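Side-chain contact in tannase (Fusobacterium nucleatum subsp. nucleatum ATCC 25586, PDB 6YQ4), which probably hydrolyses the galloyl ester bonds of gallotannins as an alpha/beta-hydrolase-type enzyme and carries a bound magnesium ion: residues 148-151 and 155-158. Sequence-based numbering, arbitrary orientation.
Sequences LNDE and GDAN. With MG (magnesium ion), chain E.
The carboxylate of Asp150 is gripped between a magnesium ion and the backbone of Ala157, within the loop that joins helix 134-148 to strand 160-163. Its OD2 binds the metal at 2.4 Å and also accepts from Ala157 N at 3.2 Å, the N-H approaching well off the plane of the carboxylate, by 52°; OD1 takes a second, weak bond from the same N-H. The methyl group of Ala157 lies against the carboxylate too, its CB 3.4 Å from Asp150 CG. With CG anti to the backbone N (chi1 -167°), the Asp150 side chain stays beside its own carbonyl, and the residue chelates magnesium through both OD2 and the backbone O, the latter at 2.5 Å. Gly155 O binds the ion from the other segment at 2.1 Å, and Met153 O, between the two segments, is a further ligand. Next to this site, Asp156 opens an Asx turn: its OD1 accepts from Asn158 N at 3.0 Å, from over the face of the Asp156 carboxylate, and from Asn158 ND2 through its syn lone pair. That oxygen lies 4.1 Å from Asp150 OD1, a like-charge approach that the cation and the N-H donors probably offset. One carboxylate and three backbone carbonyls thus tie the loop around magnesium, consistent with a structural role for the metal.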
loop_
_atom_site.group_PDB
_atom_site.type_symbol
_atom_site.label_atom_id
_atom_site.label_comp_id
_atom_site.label_asym_id
_atom_site.label_seq_id
_atom_site.Cartn_x
_atom_site.Cartn_y
_atom_site.Cartn_z
ATOM N N LEU A 148 -14.042 14.002 -14.553
ATOM C CA LEU A 148 -14.902 14.253 -15.706
ATOM C C LEU A 148 -16.352 14.476 -15.301
ATOM O O LEU A 148 -17.061 15.267 -15.938
ATOM C CB LEU A 148 -14.797 13.088 -16.688
ATOM C CG LEU A 148 -15.526 13.298 -18.023
ATOM C CD1 LEU A 148 -14.589 13.245 -19.212
ATOM C CD2 LEU A 148 -16.615 12.261 -18.186
ATOM N N ASN A 149 -16.813 13.807 -14.247
ATOM C CA ASN A 149 -18.202 13.889 -13.817
ATOM C C ASN A 149 -18.384 14.730 -12.572
ATOM O O ASN A 149 -19.424 14.615 -11.920
ATOM C CB ASN A 149 -18.762 12.499 -13.537
ATOM C CG ASN A 149 -18.905 11.681 -14.769
ATOM O OD1 ASN A 149 -19.803 11.909 -15.571
ATOM N ND2 ASN A 149 -18.030 10.707 -14.931
ATOM N N ASP A 150 -17.384 15.534 -12.201
ATOM C CA ASP A 150 -17.477 16.293 -10.956
ATOM C C ASP A 150 -18.686 17.221 -10.963
ATOM O O ASP A 150 -19.410 17.314 -9.964
ATOM C CB ASP A 150 -16.185 17.083 -10.724
ATOM C CG ASP A 150 -16.078 17.642 -9.308
ATOM O OD1 ASP A 150 -15.213 18.520 -9.077
ATOM O OD2 ASP A 150 -16.855 17.205 -8.431
ATOM N N GLU A 151 -18.940 17.887 -12.092
ATOM C CA GLU A 151 -19.954 18.935 -12.101
ATOM C C GLU A 151 -21.350 18.362 -11.946
ATOM O O GLU A 151 -22.246 19.046 -11.442
ATOM C CB GLU A 151 -19.849 19.761 -13.378
ATOM C CG GLU A 151 -18.557 20.584 -13.424
ATOM C CD GLU A 151 -18.407 21.397 -14.702
ATOM O OE1 GLU A 151 -19.262 21.259 -15.611
ATOM O OE2 GLU A 151 -17.436 22.184 -14.790
ATOM N N GLY A 155 -20.496 15.899 -4.360
ATOM C CA GLY A 155 -19.152 15.860 -3.804
ATOM C C GLY A 155 -18.190 16.756 -4.556
ATOM O O GLY A 155 -18.547 17.494 -5.476
ATOM N N ASP A 156 -16.929 16.664 -4.152
ATOM C CA ASP A 156 -15.867 17.522 -4.664
ATOM C C ASP A 156 -14.698 16.653 -5.103
ATOM O O ASP A 156 -13.983 16.106 -4.260
ATOM C CB ASP A 156 -15.423 18.522 -3.597
ATOM C CG ASP A 156 -14.305 19.438 -4.078
ATOM O OD1 ASP A 156 -14.058 19.502 -5.309
ATOM O OD2 ASP A 156 -13.685 20.104 -3.216
ATOM N N ALA A 157 -14.473 16.564 -6.416
ATOM C CA ALA A 157 -13.356 15.793 -6.958
ATOM C C ALA A 157 -11.990 16.358 -6.582
ATOM O O ALA A 157 -10.978 15.671 -6.760
ATOM C CB ALA A 157 -13.477 15.698 -8.480
ATOM N N ASN A 158 -11.924 17.576 -6.072
ATOM C CA ASN A 158 -10.662 18.139 -5.614
ATOM C C ASN A 158 -10.270 17.650 -4.241
ATOM O O ASN A 158 -9.245 18.098 -3.713
ATOM C CB ASN A 158 -10.744 19.657 -5.598
ATOM C CG ASN A 158 -11.004 20.216 -6.954
ATOM O OD1 ASN A 158 -10.184 20.058 -7.858
ATOM N ND2 ASN A 158 -12.151 20.864 -7.124
HETATM MG MG MG E . -19.087 17.137 -7.474
#